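Local atomic coordinates of FYVE, RhoGEF and PH domain-containing protein 5 (Homo sapiens, PDB entry 3MPX), a protein that activates the small GTPase CDC42 by exchanging its bound GDP for free GTP, and mediates the VEGF-induced activation of CDC42. Residues A[172-177]-A[220-225]. Sequence-based numbering, arbitrary orientation.
Sequences RLFQYQ and NLQKLV
The Phe174 ring carries Gln222 on one face and Leu221 at its edge. Gln222 CB stands 4.0 Å from the ring centroid and 25° off the ring normal, a CH-pi contact displaced toward the CD1 and CE1 rim. Leu221 CD2 lies near the ring plane, 3.7 Å from Phe174 CE2. The Gln222 amide is turned well away from the ring plane, neither stacked nor perpendicular. Its plane is nearly parallel to that of the Gln177 amide, but Gln177 NE2 and Gln222 OE1 are 3.8 Å apart, too far for a bond; Gln177 OE1 is instead hydrogen-bonded to Thr208 of helix 192-214. Val225 CG1 sits 3.7 Å from Phe174 CB, and the same methyl approaches Gln175 CG at 4.2 Å. With CG beside its own backbone N (chi1 -57°), Phe174 reaches helix 218-230 with one ring face to Gln222 and its CE2 edge to Leu221. An alanine here would probably open a gap between the helices, leaving Leu221 CD2 and Gln222 CB without the ring they pack on. The axes of segments 172-177 and 220-225 approach to 9.5 Å and cross at -43°, and Phe174 lies nearest Gln222 by CA position. This is oblique helix-helix packing by an aromatic side chain: it joins helix 162-184 of the DH (RhoGEF) helical bundle to helix 218-230, which leads toward the PH domain, in the DH-PH tandem of Dbl-family exchange factors.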
loop_
_atom_site.group_PDB
_atom_site.type_symbol
_atom_site.label_atom_id
_atom_site.label_comp_id
_atom_site.label_asym_id
_atom_site.label_seq_id
_atom_site.Cartn_x
_atom_site.Cartn_y
_atom_site.Cartn_z
ATOM N N ARG A 172 -3.781 1.799 -4.596
ATOM C CA ARG A 172 -3.331 2.452 -5.832
ATOM C C ARG A 172 -2.993 3.931 -5.615
ATOM O O ARG A 172 -2.087 4.460 -6.272
ATOM C CB ARG A 172 -4.410 2.343 -6.914
ATOM C CG ARG A 172 -3.932 2.693 -8.327
ATOM C CD ARG A 172 -2.793 1.809 -8.831
ATOM N NE ARG A 172 -2.334 2.264 -10.140
ATOM C CZ ARG A 172 -1.089 2.171 -10.582
ATOM N NH1 ARG A 172 -0.780 2.601 -11.793
ATOM N NH2 ARG A 172 -0.139 1.651 -9.812
ATOM N N LEU A 173 -3.750 4.593 -4.711
ATOM C CA LEU A 173 -3.572 5.991 -4.364
ATOM C C LEU A 173 -2.190 6.256 -3.755
ATOM O O LEU A 173 -1.557 7.236 -4.127
ATOM C CB LEU A 173 -4.707 6.450 -3.432
ATOM C CG LEU A 173 -6.151 6.355 -3.988
ATOM C CD1 LEU A 173 -7.160 6.803 -2.951
ATOM C CD2 LEU A 173 -6.325 7.161 -5.299
ATOM N N PHE A 174 -1.696 5.359 -2.877
ATOM C CA PHE A 174 -0.361 5.487 -2.265
ATOM C C PHE A 174 0.757 5.177 -3.311
ATOM O O PHE A 174 1.852 5.740 -3.240
ATOM C CB PHE A 174 -0.245 4.619 -0.996
ATOM C CG PHE A 174 -1.301 4.922 0.053
ATOM C CD1 PHE A 174 -1.273 6.114 0.776
ATOM C CD2 PHE A 174 -2.307 4.003 0.341
ATOM C CE1 PHE A 174 -2.253 6.395 1.741
ATOM C CE2 PHE A 174 -3.287 4.291 1.314
ATOM C CZ PHE A 174 -3.256 5.491 1.999
ATOM N N GLN A 175 0.428 4.344 -4.320
ATOM C CA GLN A 175 1.277 3.993 -5.441
ATOM C C GLN A 175 1.485 5.197 -6.358
ATOM O O GLN A 175 2.627 5.467 -6.735
ATOM C CB GLN A 175 0.698 2.791 -6.200
ATOM C CG GLN A 175 0.990 1.438 -5.512
ATOM C CD GLN A 175 0.210 0.277 -6.088
ATOM O OE1 GLN A 175 -0.391 0.351 -7.163
ATOM N NE2 GLN A 175 0.183 -0.829 -5.370
ATOM N N TYR A 176 0.413 5.965 -6.672
ATOM C CA TYR A 176 0.541 7.175 -7.497
ATOM C C TYR A 176 1.501 8.153 -6.786
ATOM O O TYR A 176 2.429 8.648 -7.410
ATOM C CB TYR A 176 -0.811 7.857 -7.712
ATOM C CG TYR A 176 -1.823 7.133 -8.575
ATOM C CD1 TYR A 176 -1.422 6.393 -9.686
ATOM C CD2 TYR A 176 -3.188 7.301 -8.367
ATOM C CE1 TYR A 176 -2.354 5.763 -10.511
ATOM C CE2 TYR A 176 -4.129 6.678 -9.186
ATOM C CZ TYR A 176 -3.706 5.893 -10.242
ATOM O OH TYR A 176 -4.640 5.267 -11.026
ATOM N N GLN A 177 1.323 8.350 -5.459
ATOM C CA GLN A 177 2.184 9.162 -4.600
ATOM C C GLN A 177 3.643 8.754 -4.715
ATOM O O GLN A 177 4.462 9.606 -5.034
ATOM C CB GLN A 177 1.725 9.062 -3.151
ATOM C CG GLN A 177 0.534 9.966 -2.856
ATOM C CD GLN A 177 0.040 9.920 -1.426
ATOM O OE1 GLN A 177 -0.586 10.874 -0.954
ATOM N NE2 GLN A 177 0.273 8.812 -0.703
ATOM N N ASN A 220 -1.330 2.183 8.113
ATOM C CA ASN A 220 -0.539 0.977 7.869
ATOM C C ASN A 220 -0.369 0.680 6.378
ATOM O O ASN A 220 0.748 0.333 5.962
ATOM C CB ASN A 220 -1.115 -0.240 8.583
ATOM C CG ASN A 220 -0.031 -1.237 8.866
ATOM O OD1 ASN A 220 0.835 -1.007 9.720
ATOM N ND2 ASN A 220 0.012 -2.308 8.086
ATOM N N LEU A 221 -1.464 0.830 5.581
ATOM C CA LEU A 221 -1.443 0.620 4.134
ATOM C C LEU A 221 -0.404 1.547 3.504
ATOM O O LEU A 221 0.362 1.114 2.644
ATOM C CB LEU A 221 -2.843 0.841 3.498
ATOM C CG LEU A 221 -2.974 0.575 1.975
ATOM C CD1 LEU A 221 -2.462 -0.816 1.595
ATOM C CD2 LEU A 221 -4.409 0.726 1.505
ATOM N N GLN A 222 -0.342 2.799 3.988
ATOM C CA GLN A 222 0.620 3.785 3.534
ATOM C C GLN A 222 2.040 3.345 3.888
ATOM O O GLN A 222 2.866 3.283 2.981
ATOM C CB GLN A 222 0.297 5.183 4.106
ATOM C CG GLN A 222 1.383 6.230 3.839
ATOM C CD GLN A 222 0.873 7.628 3.988
ATOM O OE1 GLN A 222 0.790 8.398 3.025
ATOM N NE2 GLN A 222 0.549 7.994 5.203
ATOM N N LYS A 223 2.319 3.012 5.177
ATOM C CA LYS A 223 3.659 2.575 5.605
ATOM C C LYS A 223 4.192 1.469 4.707
ATOM O O LYS A 223 5.278 1.627 4.150
ATOM C CB LYS A 223 3.693 2.129 7.080
ATOM C CG LYS A 223 3.753 3.282 8.080
ATOM C CD LYS A 223 3.482 2.844 9.524
ATOM C CE LYS A 223 2.021 2.798 9.921
ATOM N NZ LYS A 223 1.773 1.839 11.036
ATOM N N LEU A 224 3.373 0.409 4.480
ATOM C CA LEU A 224 3.748 -0.753 3.676
ATOM C C LEU A 224 3.941 -0.411 2.202
ATOM O O LEU A 224 4.822 -1.016 1.567
ATOM C CB LEU A 224 2.772 -1.928 3.860
ATOM C CG LEU A 224 2.438 -2.383 5.329
ATOM C CD1 LEU A 224 1.632 -3.682 5.336
ATOM C CD2 LEU A 224 3.690 -2.500 6.234
ATOM N N VAL A 225 3.186 0.586 1.659
ATOM C CA VAL A 225 3.373 0.967 0.250
ATOM C C VAL A 225 4.723 1.709 0.096
ATOM O O VAL A 225 5.499 1.400 -0.830
ATOM C CB VAL A 225 2.177 1.722 -0.385
ATOM C CG1 VAL A 225 2.553 2.318 -1.741
ATOM C CG2 VAL A 225 0.960 0.803 -0.544
#